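Local structure of ferritin like protein (Caulobacter vibrioides, 3HL1) at residues A58-N63 with V199-D204; G17-E22 with P72-P77; A263-R268 with W308-V313; P27-V32 with A49-E54. The protein is of unproven function but has the ferritin-like fold, whose helical bundles commonly carry carboxylate-rich metal sites, and probably binds metal. All blocks are in the same frame, centred on the assembly; numbering follows the deposited sequence. Where two conformers were deposited one is given.

Contact 1: residues A58-N63 with V199-D204; sequences AQLVSN and VDIIVD
Leu-60 and Ile-202 lie alongside each other, their chains running in opposite senses, between two nearly antiparallel helices whose segment axes lie 154° apart and approach to 10.0 Å. The tight part is built round Ile-202. Its CD1 sits between two consecutive residues, 3.9 Å from CB of Leu-60 and 3.8 Å from CG2 of Val-61, and its CG1 is 3.9 Å from CD1 of Leu-60. Chi1 (-66°) sends CG1 of Ile-202 across the interface, and the extended chi2 (169°) carries CD1 on to both neighbours. Branched aliphatic chains suit this spacing: they are long enough to meet midway, and they ask for no polar partner where no hydrogen bond crosses. The other side is looser, a single methyl contact in which CD1 of Leu-60 lies 4.0 Å from CG2 of Ile-201, a residue partly exposed to solvent. Leu-182, from a loop, also touches Leu-60. On the tight side Tyr-148 of helix 144-157 packs against both Val-61 and Ile-202, while Glu-22 of helix 8-35 and His-57 of helix 42-67 also touch Ile-202, so the pairing of helices 42-67 and 188-207 borders the polar interior of the bundle.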
loop_
_atom_site.group_PDB
_atom_site.type_symbol
_atom_site.label_atom_id
_atom_site.label_comp_id
_atom_site.label_asym_id
_atom_site.label_seq_id
_atom_site.Cartn_x
_atom_site.Cartn_y
_atom_site.Cartn_z
ATOM N N ALA A 58 -4.751 4.065 -1.158
ATOM C CA ALA A 58 -5.848 3.096 -1.265
ATOM C C ALA A 58 -7.168 3.796 -1.582
ATOM O O ALA A 58 -7.898 3.382 -2.496
ATOM C CB ALA A 58 -5.956 2.209 0.016
ATOM N N GLN A 59 -7.485 4.839 -0.822
ATOM C CA GLN A 59 -8.670 5.650 -1.061
ATOM C C GLN A 59 -8.735 6.241 -2.480
ATOM O O GLN A 59 -9.792 6.236 -3.112
ATOM C CB GLN A 59 -8.750 6.786 -0.026
ATOM C CG GLN A 59 -9.804 7.840 -0.378
ATOM C CD GLN A 59 -9.945 8.898 0.674
ATOM O OE1 GLN A 59 -10.384 8.606 1.791
ATOM N NE2 GLN A 59 -9.576 10.144 0.330
ATOM N N LEU A 60 -7.608 6.747 -2.964
ATOM C CA LEU A 60 -7.530 7.380 -4.287
ATOM C C LEU A 60 -7.750 6.381 -5.369
ATOM O O LEU A 60 -8.445 6.683 -6.370
ATOM C CB LEU A 60 -6.181 8.103 -4.469
ATOM C CG LEU A 60 -5.924 9.288 -3.489
ATOM C CD1 LEU A 60 -4.625 10.010 -3.875
ATOM C CD2 LEU A 60 -7.079 10.234 -3.474
ATOM N N VAL A 61 -7.161 5.199 -5.217
ATOM C CA VAL A 61 -7.388 4.139 -6.164
ATOM C C VAL A 61 -8.873 3.759 -6.174
ATOM O O VAL A 61 -9.449 3.639 -7.224
ATOM C CB VAL A 61 -6.481 2.892 -5.959
ATOM C CG1 VAL A 61 -6.946 1.754 -6.891
ATOM C CG2 VAL A 61 -5.011 3.223 -6.259
ATOM N N SER A 62 -9.490 3.599 -5.004
ATOM C CA SER A 62 -10.923 3.317 -4.946
ATOM C C SER A 62 -11.729 4.401 -5.701
ATOM O O SER A 62 -12.676 4.120 -6.438
ATOM C CB SER A 62 -11.416 3.251 -3.492
ATOM O OG SER A 62 -12.822 2.979 -3.463
ATOM N N ASN A 63 -11.370 5.654 -5.491
ATOM C CA ASN A 63 -12.053 6.771 -6.149
ATOM C C ASN A 63 -11.900 6.746 -7.665
ATOM O O ASN A 63 -12.885 6.913 -8.388
ATOM C CB ASN A 63 -11.563 8.154 -5.586
ATOM C CG ASN A 63 -12.098 8.434 -4.213
ATOM O OD1 ASN A 63 -12.999 7.723 -3.713
ATOM N ND2 ASN A 63 -11.565 9.525 -3.566
ATOM N N VAL A 199 -3.724 9.889 -9.739
ATOM C CA VAL A 199 -2.572 8.994 -9.994
ATOM C C VAL A 199 -1.232 9.694 -9.729
ATOM O O VAL A 199 -0.327 9.107 -9.122
ATOM C CB VAL A 199 -2.582 8.388 -11.401
ATOM C CG1 VAL A 199 -1.294 7.555 -11.664
ATOM C CG2 VAL A 199 -3.817 7.519 -11.592
ATOM N N ASP A 200 -1.114 10.947 -10.168
ATOM C CA ASP A 200 0.117 11.752 -9.971
ATOM C C ASP A 200 0.467 11.971 -8.516
ATOM O O ASP A 200 1.595 11.809 -8.151
ATOM C CB ASP A 200 0.039 13.107 -10.700
ATOM C CG ASP A 200 0.307 12.966 -12.193
ATOM O OD1 ASP A 200 0.881 11.925 -12.619
ATOM O OD2 ASP A 200 -0.065 13.879 -12.949
ATOM N N ILE A 201 -0.530 12.268 -7.686
ATOM C CA ILE A 201 -0.335 12.336 -6.253
ATOM C C ILE A 201 0.189 11.033 -5.675
ATOM O O ILE A 201 1.055 11.076 -4.837
ATOM C CB ILE A 201 -1.654 12.689 -5.509
ATOM C CG1 ILE A 201 -2.107 14.117 -5.829
ATOM C CG2 ILE A 201 -1.460 12.517 -3.976
ATOM C CD1 ILE A 201 -3.576 14.365 -5.583
ATOM N N ILE A 202 -0.364 9.875 -6.091
ATOM C CA ILE A 202 0.067 8.575 -5.620
ATOM C C ILE A 202 1.534 8.290 -5.959
ATOM O O ILE A 202 2.319 7.877 -5.096
ATOM C CB ILE A 202 -0.813 7.420 -6.216
ATOM C CG1 ILE A 202 -2.257 7.490 -5.703
ATOM C CG2 ILE A 202 -0.214 6.063 -5.832
ATOM C CD1 ILE A 202 -3.243 6.561 -6.442
ATOM N N VAL A 203 1.884 8.480 -7.228
ATOM C CA VAL A 203 3.227 8.182 -7.710
ATOM C C VAL A 203 4.270 9.181 -7.156
ATOM O O VAL A 203 5.356 8.756 -6.754
ATOM C CB VAL A 203 3.282 8.179 -9.223
ATOM C CG1 VAL A 203 4.726 7.964 -9.706
ATOM C CG2 VAL A 203 2.357 7.040 -9.758
ATOM N N ASP A 204 3.923 10.469 -7.124
ATOM C CA ASP A 204 4.799 11.510 -6.560
ATOM C C ASP A 204 5.154 11.205 -5.115
ATOM O O ASP A 204 6.269 11.457 -4.703
ATOM C CB ASP A 204 4.145 12.895 -6.542
ATOM C CG ASP A 204 3.974 13.517 -7.927
ATOM O OD1 ASP A 204 4.430 12.955 -8.927
ATOM O OD2 ASP A 204 3.321 14.571 -8.003
#

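Contact 2: residues G17-E22 with P72-P77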
loop_
_atom_site.group_PDB
_atom_site.type_symbol
_atom_site.label_atom_id
_atom_site.label_comp_id
_atom_site.label_asym_id
_atom_site.label_seq_id
_atom_site.Cartn_x
_atom_site.Cartn_y
_atom_site.Cartn_z
ATOM N N GLY A 17 -5.669 -4.783 -8.684
ATOM C CA GLY A 17 -4.289 -5.068 -8.432
ATOM C C GLY A 17 -3.555 -3.943 -7.736
ATOM O O GLY A 17 -2.729 -4.202 -6.837
ATOM N N ALA A 18 -3.842 -2.723 -8.145
ATOM C CA ALA A 18 -3.219 -1.539 -7.566
ATOM C C ALA A 18 -3.672 -1.417 -6.137
ATOM O O ALA A 18 -2.854 -1.177 -5.255
ATOM C CB ALA A 18 -3.531 -0.261 -8.400
ATOM N N ILE A 19 -4.973 -1.604 -5.857
ATOM C CA ILE A 19 -5.411 -1.496 -4.475
ATOM C C ILE A 19 -4.833 -2.625 -3.612
ATOM O O ILE A 19 -4.472 -2.385 -2.468
ATOM C CB ILE A 19 -6.941 -1.298 -4.341
ATOM C CG1 ILE A 19 -7.202 -0.322 -3.152
ATOM C CG2 ILE A 19 -7.559 -2.591 -4.182
ATOM C CD1 ILE A 19 -8.541 0.227 -3.069
ATOM N N ASP A 20 -4.704 -3.831 -4.172
ATOM C CA ASP A 20 -4.123 -4.969 -3.419
ATOM C C ASP A 20 -2.679 -4.676 -3.033
ATOM O O ASP A 20 -2.244 -4.979 -1.916
ATOM C CB ASP A 20 -4.164 -6.246 -4.224
ATOM C CG ASP A 20 -5.579 -6.829 -4.374
ATOM O OD1 ASP A 20 -6.518 -6.358 -3.758
ATOM O OD2 ASP A 20 -5.663 -7.723 -5.218
ATOM N N LEU A 21 -1.942 -4.037 -3.938
ATOM C CA LEU A 21 -0.540 -3.736 -3.673
ATOM C C LEU A 21 -0.453 -2.661 -2.623
ATOM O O LEU A 21 0.294 -2.794 -1.639
ATOM C CB LEU A 21 0.197 -3.316 -4.952
ATOM C CG LEU A 21 1.696 -2.897 -4.795
ATOM C CD1 LEU A 21 2.573 -3.890 -4.061
ATOM C CD2 LEU A 21 2.281 -2.689 -6.154
ATOM N N GLU A 22 -1.265 -1.604 -2.749
ATOM C CA GLU A 22 -1.230 -0.519 -1.726
ATOM C C GLU A 22 -1.574 -1.100 -0.347
ATOM O O GLU A 22 -0.944 -0.803 0.655
ATOM C CB GLU A 22 -2.198 0.661 -2.059
ATOM C CG GLU A 22 -1.887 1.359 -3.390
ATOM C CD GLU A 22 -0.603 2.213 -3.418
ATOM O OE1 GLU A 22 -0.136 2.610 -2.335
ATOM O OE2 GLU A 22 -0.149 2.547 -4.555
ATOM N N PRO A 72 -13.646 -1.561 -5.779
ATOM C CA PRO A 72 -12.721 -2.627 -5.353
ATOM C C PRO A 72 -13.132 -3.312 -4.032
ATOM O O PRO A 72 -13.860 -2.750 -3.187
ATOM C CB PRO A 72 -11.398 -1.901 -5.126
ATOM C CG PRO A 72 -11.576 -0.514 -5.633
ATOM C CD PRO A 72 -13.037 -0.220 -5.664
ATOM N N THR A 73 -12.604 -4.489 -3.834
ATOM C CA THR A 73 -12.865 -5.222 -2.596
ATOM C C THR A 73 -11.543 -5.587 -1.988
ATOM O O THR A 73 -10.579 -5.872 -2.671
ATOM C CB THR A 73 -13.642 -6.517 -2.889
ATOM O OG1 THR A 73 -12.914 -7.222 -3.893
ATOM C CG2 THR A 73 -14.903 -6.217 -3.465
ATOM N N LEU A 74 -11.465 -5.559 -0.681
ATOM C CA LEU A 74 -10.233 -5.841 -0.006
ATOM C C LEU A 74 -10.306 -7.113 0.788
ATOM O O LEU A 74 -11.297 -7.380 1.462
ATOM C CB LEU A 74 -9.904 -4.732 0.970
ATOM C CG LEU A 74 -9.604 -3.347 0.398
ATOM C CD1 LEU A 74 -9.396 -2.447 1.661
ATOM C CD2 LEU A 74 -8.463 -3.280 -0.527
ATOM N N SER A 75 -9.237 -7.871 0.760
ATOM C CA SER A 75 -9.114 -9.025 1.634
ATOM C C SER A 75 -7.746 -8.994 2.283
ATOM O O SER A 75 -6.867 -8.265 1.849
ATOM C CB SER A 75 -9.397 -10.317 0.876
ATOM O OG SER A 75 -8.669 -10.400 -0.276
ATOM N N ALA A 76 -7.561 -9.776 3.330
ATOM C CA ALA A 76 -6.298 -9.763 4.066
ATOM C C ALA A 76 -5.112 -10.203 3.175
ATOM O O ALA A 76 -5.164 -11.231 2.505
ATOM C CB ALA A 76 -6.416 -10.623 5.366
ATOM N N PRO A 77 -4.040 -9.385 3.130
ATOM C CA PRO A 77 -2.859 -9.728 2.371
ATOM C C PRO A 77 -2.094 -10.872 3.056
ATOM O O PRO A 77 -2.253 -11.101 4.289
ATOM C CB PRO A 77 -2.044 -8.429 2.408
ATOM C CG PRO A 77 -2.904 -7.404 2.998
ATOM C CD PRO A 77 -3.840 -8.112 3.867
HETATM O O HOH W 1 -7.311 -6.928 -1.324
#
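Ile-19 meets Pro-72 and Leu-74 in the apolar half of this contact, where a helix side chain fits against an extended loop. CG2 of Ile-19 is shared between the two loop residues, 4.0 Å from CB of Pro-72 and 3.8 Å from CD2 of Leu-74. The other branch ends against the proline, with CD1 of Ile-19 also 4.0 Å from CG of Pro-72. An isoleucine suits the place because its two branches can serve two neighbours. Proline offers a compact apolar ring and favours the extended backbone, and Leu-74 reaches in with its end although its first bond does not point at the helix. Phe-284 touches both Ile-19 and Leu-74.

In the polar half no hydrogen bond runs directly between 17-22 and 72-77. A water molecule bridges them, donating to OD1 of Asp-20 at 2.6 Å and accepting from N of Ser-75 at 3.0 Å. Gln-16, one turn earlier on the helix, bonds directly to the loop, giving its NE2 to both Asp-20 OD1 and Thr-73 O, and Asn-281 OD1 accepts from N of Leu-74. Thus a loop lacking regular structure finds partners for its backbone in side chains and solvent. The arrangement is that of an extended connection laid along helix 8-35 of a ferritin-like bundle, with Pro-72 against helix 42-67 and Leu-74 against helix 261-283.

Contact 3: residues A263-R268 with W308-V313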
loop_
_atom_site.group_PDB
_atom_site.type_symbol
_atom_site.label_atom_id
_atom_site.label_comp_id
_atom_site.label_asym_id
_atom_site.label_seq_id
_atom_site.Cartn_x
_atom_site.Cartn_y
_atom_site.Cartn_z
ATOM N N ALA A 263 -0.353 -15.097 21.475
ATOM C CA ALA A 263 -1.227 -15.700 20.469
ATOM C C ALA A 263 -2.589 -15.013 20.473
ATOM O O ALA A 263 -3.159 -14.775 19.447
ATOM C CB ALA A 263 -1.400 -17.190 20.730
ATOM N N GLU A 264 -3.122 -14.765 21.666
ATOM C CA GLU A 264 -4.391 -14.088 21.817
ATOM C C GLU A 264 -4.342 -12.660 21.347
ATOM O O GLU A 264 -5.321 -12.177 20.784
ATOM C CB GLU A 264 -4.873 -14.163 23.261
ATOM C CG GLU A 264 -5.185 -15.595 23.687
ATOM C CD GLU A 264 -5.688 -15.729 25.080
ATOM O OE1 GLU A 264 -5.859 -14.704 25.750
ATOM O OE2 GLU A 264 -5.860 -16.887 25.539
ATOM N N ALA A 265 -3.190 -12.004 21.480
ATOM C CA ALA A 265 -2.962 -10.676 20.896
ATOM C C ALA A 265 -3.025 -10.736 19.365
ATOM O O ALA A 265 -3.672 -9.885 18.715
ATOM C CB ALA A 265 -1.595 -10.070 21.407
ATOM N N GLN A 266 -2.361 -11.723 18.774
ATOM C CA GLN A 266 -2.502 -11.970 17.361
ATOM C C GLN A 266 -3.942 -12.197 16.963
ATOM O O GLN A 266 -4.377 -11.705 15.938
ATOM C CB GLN A 266 -1.626 -13.150 16.915
ATOM C CG GLN A 266 -0.159 -12.871 16.959
ATOM C CD GLN A 266 0.703 -14.086 16.606
ATOM O OE1 GLN A 266 0.297 -15.242 16.788
ATOM N NE2 GLN A 266 1.870 -13.825 16.037
ATOM N N ALA A 267 -4.667 -13.023 17.719
ATOM C CA ALA A 267 -6.026 -13.343 17.340
ATOM C C ALA A 267 -6.880 -12.092 17.331
ATOM O O ALA A 267 -7.731 -11.938 16.464
ATOM C CB ALA A 267 -6.631 -14.371 18.237
ATOM N N ARG A 268 -6.673 -11.224 18.324
ATOM C CA ARG A 268 -7.415 -9.965 18.378
ATOM C C ARG A 268 -7.122 -9.070 17.158
ATOM O O ARG A 268 -8.034 -8.473 16.564
ATOM C CB ARG A 268 -7.148 -9.277 19.689
ATOM C CG ARG A 268 -7.511 -7.865 19.672
ATOM C CD ARG A 268 -7.267 -7.205 20.973
ATOM N NE ARG A 268 -7.959 -5.940 20.853
ATOM C CZ ARG A 268 -9.131 -5.640 21.394
ATOM N NH1 ARG A 268 -9.765 -6.490 22.220
ATOM N NH2 ARG A 268 -9.646 -4.434 21.133
ATOM N N TRP A 308 3.638 -6.845 19.690
ATOM C CA TRP A 308 5.050 -6.646 19.923
ATOM C C TRP A 308 5.442 -6.611 21.394
ATOM O O TRP A 308 6.436 -7.248 21.801
ATOM C CB TRP A 308 5.513 -5.346 19.258
ATOM C CG TRP A 308 5.775 -5.462 17.804
ATOM C CD1 TRP A 308 5.231 -4.697 16.841
ATOM C CD2 TRP A 308 6.706 -6.323 17.169
ATOM N NE1 TRP A 308 5.779 -5.010 15.613
ATOM C CE2 TRP A 308 6.668 -6.029 15.787
ATOM C CE3 TRP A 308 7.561 -7.332 17.614
ATOM C CZ2 TRP A 308 7.446 -6.699 14.865
ATOM C CZ3 TRP A 308 8.362 -7.997 16.685
ATOM C CH2 TRP A 308 8.298 -7.685 15.334
ATOM N N LYS A 309 4.694 -5.851 22.184
ATOM C CA LYS A 309 4.938 -5.815 23.603
ATOM C C LYS A 309 4.858 -7.197 24.270
ATOM O O LYS A 309 5.561 -7.429 25.250
ATOM C CB LYS A 309 3.962 -4.884 24.277
ATOM C CG LYS A 309 4.313 -3.408 24.120
ATOM C CD LYS A 309 3.179 -2.573 24.705
ATOM C CE LYS A 309 3.587 -1.356 25.444
ATOM N NZ LYS A 309 4.905 -0.790 25.087
ATOM N N LEU A 310 3.999 -8.078 23.767
ATOM C CA LEU A 310 3.886 -9.448 24.268
ATOM C C LEU A 310 4.853 -10.439 23.644
ATOM O O LEU A 310 4.801 -11.618 23.958
ATOM C CB LEU A 310 2.439 -9.958 24.176
ATOM C CG LEU A 310 1.467 -9.200 25.071
ATOM C CD1 LEU A 310 0.019 -9.341 24.689
ATOM C CD2 LEU A 310 1.690 -9.520 26.574
ATOM N N GLY A 311 5.752 -9.989 22.779
ATOM C CA GLY A 311 6.711 -10.896 22.144
ATOM C C GLY A 311 6.142 -11.726 20.996
ATOM O O GLY A 311 6.674 -12.760 20.679
ATOM N N ALA A 312 5.079 -11.239 20.348
ATOM C CA ALA A 312 4.491 -11.879 19.184
ATOM C C ALA A 312 4.612 -10.907 17.995
ATOM O O ALA A 312 4.188 -9.760 18.073
ATOM C CB ALA A 312 3.026 -12.183 19.417
ATOM N N VAL A 313 5.140 -11.388 16.884
ATOM C CA VAL A 313 5.143 -10.592 15.670
ATOM C C VAL A 313 3.685 -10.433 15.236
ATOM O O VAL A 313 2.937 -11.419 15.153
ATOM C CB VAL A 313 5.941 -11.260 14.525
ATOM C CG1 VAL A 313 5.949 -10.327 13.291
ATOM C CG2 VAL A 313 7.384 -11.615 15.001
#
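Ala-265 and Leu-310 have the nearest CA atoms, 7.7 Å apart, where the early turns of helix 261-283 pass the C-terminal end of helix 292-309. The first segment is helical throughout; the second leaves its helix after Lys-309. N of Gly-311 returns to O of Trp-308 at 3.0 Å; with a second bond back into the last turn and the positive phi of Gly-311 (78°), this makes a Schellman motif, a helix ending for which glycine is well suited because it lacks the side chain that makes this conformation costly. From Ala-312 the chain runs extended, with Gly-311 and Val-313 making backbone hydrogen bonds to Val-253. Helices 261-283 and 292-309 follow each other in the chain, so the contact closes the end of a helical hairpin away from its connecting loop.

Gln-266 supplies the polar link. Its CG is anti to its carbonyl carbon (chi1 -69°) and the chain is extended beyond, which carries the amide across to the departing chain. NE2 of Gln-266 donates to O of Val-313 at 2.8 Å along a fairly straight path of 160°, and the acceptor lies close to the amide plane. The same NE2 also reaches Thr-254 O, so this buried amide tethers two loops. CB of Ala-312 lies 4.1 Å from CG of Gln-266, a methyl small enough to lie against the glutamine arm. Toward solvent the chemistry turns apolar: CD1 of Leu-310 lies 3.7 Å from CB of Ala-265, a short side chain that lets the leucine approach the helix closely.

Contact 4: residues P27-V32 with A49-E54; sequences PYYLTV and AAVYQE
Tyr-29 packs against Val-51 and Glu-54, and Leu-30 against Val-51, in a buried helix-to-helix contact between the first two long helices of the ferritin-like bundle. The segments are almost antiparallel, at 160°, and their axes approach to 9.6 Å. Val-51 occupies the middle and divides its methyls: CG2 lies 3.6 Å from CB of Tyr-29, at the edge of the ring and near its plane, and CG1 lies 3.6 Å from CD2 of Leu-30. A beta-branched residue suits this role, presenting two methyls close to its backbone, though Val-51 has a second conformer and the exact fit is less certain. Leu-30 meets the valine nearly perpendicular on the partly exposed side.

The other half is mixed in character. CG of Glu-54 lies beside the CD2-CE2 side of the Tyr-29 ring, 3.7 Å from CE2, while the carboxylate is carried onward. The bend at chi2 (-63°) turns that group toward the interior, where OE1 bonds to Thr-25 OG1 and OE2 to an unidentified ligand. Tyrosine likewise combines a ring for packing with a hydroxyl, which bonds to Glu-122 OE2. Behind the contact, Pro-27 marks a kink, and its O accepts from Thr-31 N and, at 2.6 Å, from Thr-31 OG1, approached from opposite faces of the carbonyl plane. Ile-121 of helix 112-121 touches Tyr-29; from helix 233-242, Phe-237 meets its ring edge-to-face and His-233 packs against Glu-54.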
loop_
_atom_site.group_PDB
_atom_site.type_symbol
_atom_site.label_atom_id
_atom_site.label_comp_id
_atom_site.label_asym_id
_atom_site.label_seq_id
_atom_site.Cartn_x
_atom_site.Cartn_y
_atom_site.Cartn_z
ATOM N N PRO A 27 -0.091 -3.268 6.347
ATOM C CA PRO A 27 0.385 -4.113 7.442
ATOM C C PRO A 27 1.892 -4.303 7.507
ATOM O O PRO A 27 2.433 -4.368 8.608
ATOM C CB PRO A 27 -0.383 -5.440 7.248
ATOM C CG PRO A 27 -1.597 -5.063 6.479
ATOM C CD PRO A 27 -1.092 -3.989 5.529
ATOM N N TYR A 28 2.582 -4.337 6.347
ATOM C CA TYR A 28 4.025 -4.421 6.313
ATOM C C TYR A 28 4.681 -3.244 7.059
ATOM O O TYR A 28 5.485 -3.484 7.921
ATOM C CB TYR A 28 4.572 -4.529 4.865
ATOM C CG TYR A 28 5.956 -5.134 4.791
ATOM C CD1 TYR A 28 7.094 -4.327 4.942
ATOM C CD2 TYR A 28 6.140 -6.526 4.620
ATOM C CE1 TYR A 28 8.379 -4.884 4.905
ATOM C CE2 TYR A 28 7.427 -7.090 4.582
ATOM C CZ TYR A 28 8.523 -6.256 4.718
ATOM O OH TYR A 28 9.737 -6.782 4.736
ATOM N N TYR A 29 4.373 -2.023 6.669
ATOM C CA TYR A 29 4.902 -0.827 7.244
ATOM C C TYR A 29 4.452 -0.663 8.691
ATOM O O TYR A 29 5.205 -0.185 9.508
ATOM C CB TYR A 29 4.465 0.410 6.457
ATOM C CG TYR A 29 5.036 0.584 5.060
ATOM C CD1 TYR A 29 5.749 -0.441 4.408
ATOM C CD2 TYR A 29 4.658 1.696 4.298
ATOM C CE1 TYR A 29 6.212 -0.281 3.112
ATOM C CE2 TYR A 29 5.059 1.825 2.963
ATOM C CZ TYR A 29 5.845 0.858 2.378
ATOM O OH TYR A 29 6.227 0.997 1.036
ATOM N N LEU A 30 3.198 -0.979 8.989
ATOM C CA LEU A 30 2.678 -0.844 10.345
ATOM C C LEU A 30 3.410 -1.759 11.312
ATOM O O LEU A 30 3.721 -1.368 12.463
ATOM C CB LEU A 30 1.171 -1.150 10.408
ATOM C CG LEU A 30 0.202 -0.050 9.927
ATOM C CD1 LEU A 30 -1.259 -0.618 9.819
ATOM C CD2 LEU A 30 0.323 1.247 10.807
ATOM N N THR A 31 3.663 -2.982 10.862
ATOM C CA THR A 31 4.397 -3.995 11.640
ATOM C C THR A 31 5.801 -3.499 11.985
ATOM O O THR A 31 6.187 -3.569 13.149
ATOM C CB THR A 31 4.399 -5.359 10.930
ATOM O OG1 THR A 31 3.030 -5.750 10.757
ATOM C CG2 THR A 31 5.160 -6.415 11.794
ATOM N N VAL A 32 6.509 -2.932 11.006
ATOM C CA VAL A 32 7.823 -2.261 11.260
ATOM C C VAL A 32 7.668 -1.089 12.195
ATOM O O VAL A 32 8.416 -0.977 13.155
ATOM C CB VAL A 32 8.498 -1.816 9.939
ATOM C CG1 VAL A 32 9.772 -0.962 10.180
ATOM C CG2 VAL A 32 8.735 -3.072 9.092
ATOM N N ALA A 49 4.300 8.602 8.753
ATOM C CA ALA A 49 3.776 9.491 7.734
ATOM C C ALA A 49 3.560 8.695 6.436
ATOM O O ALA A 49 2.528 8.853 5.763
ATOM C CB ALA A 49 4.711 10.716 7.520
ATOM N N ALA A 50 4.494 7.788 6.126
ATOM C CA ALA A 50 4.396 6.946 4.930
ATOM C C ALA A 50 3.186 6.028 4.940
ATOM O O ALA A 50 2.509 5.857 3.922
ATOM C CB ALA A 50 5.693 6.074 4.723
ATOM N N VAL A 51 2.906 5.438 6.085
ATOM C CA VAL A 51 1.744 4.557 6.303
ATOM C C VAL A 51 0.441 5.300 6.005
ATOM O O VAL A 51 -0.470 4.816 5.325
ATOM C CB VAL A 51 1.621 4.082 7.769
ATOM C CG1 VAL A 51 0.188 3.530 8.042
ATOM C CG2 VAL A 51 2.659 3.044 8.076
ATOM N N TYR A 52 0.347 6.508 6.537
ATOM C CA TYR A 52 -0.803 7.357 6.327
ATOM C C TYR A 52 -0.960 7.688 4.847
ATOM O O TYR A 52 -2.065 7.718 4.350
ATOM C CB TYR A 52 -0.697 8.663 7.141
ATOM C CG TYR A 52 -0.756 8.482 8.667
ATOM C CD1 TYR A 52 -1.184 7.279 9.258
ATOM C CD2 TYR A 52 -0.400 9.526 9.519
ATOM C CE1 TYR A 52 -1.238 7.119 10.647
ATOM C CE2 TYR A 52 -0.472 9.388 10.922
ATOM C CZ TYR A 52 -0.897 8.185 11.469
ATOM O OH TYR A 52 -0.956 8.057 12.840
ATOM N N GLN A 53 0.148 7.918 4.144
ATOM C CA GLN A 53 0.093 8.127 2.700
ATOM C C GLN A 53 -0.355 6.885 1.940
ATOM O O GLN A 53 -1.092 6.986 0.944
ATOM C CB GLN A 53 1.424 8.623 2.165
ATOM C CG GLN A 53 1.746 9.980 2.739
ATOM C CD GLN A 53 2.872 10.668 2.005
ATOM O OE1 GLN A 53 3.788 10.023 1.480
ATOM N NE2 GLN A 53 2.805 11.981 1.957
ATOM N N GLU A 54 0.047 5.711 2.398
ATOM C CA GLU A 54 -0.428 4.476 1.731
ATOM C C GLU A 54 -1.929 4.349 1.830
ATOM O O GLU A 54 -2.565 3.939 0.880
ATOM C CB GLU A 54 0.247 3.216 2.306
ATOM C CG GLU A 54 1.712 3.120 2.015
ATOM C CD GLU A 54 1.989 3.026 0.499
ATOM O OE1 GLU A 54 1.690 2.001 -0.121
ATOM O OE2 GLU A 54 2.493 3.984 -0.069
#

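How the contacts relate
Contacts 1 and 4 lie within the bundle and share helix 42-67; contact 2, which shares helix 8-35 with contact 4, has a buried apolar part and an exposed loop edge, and touches contact 1 through Val-61 on Ile-19. Contact 1 is purely aliphatic, contact 2 adds water, and contact 4 mixes packing with acidic chemistry. Between the last two, OE1 of Glu-22 and OE1 of Glu-54 lie 2.9 Å apart; with His-57 nearby and an unidentified ligand bound, this is consistent with a ferritin-like metal pocket. Contact 3 is peripheral and relies on a helix ending and an amide, yet joins contact 4 through a probable hydrogen bond from Trp-308 NE1 to Thr-31 O.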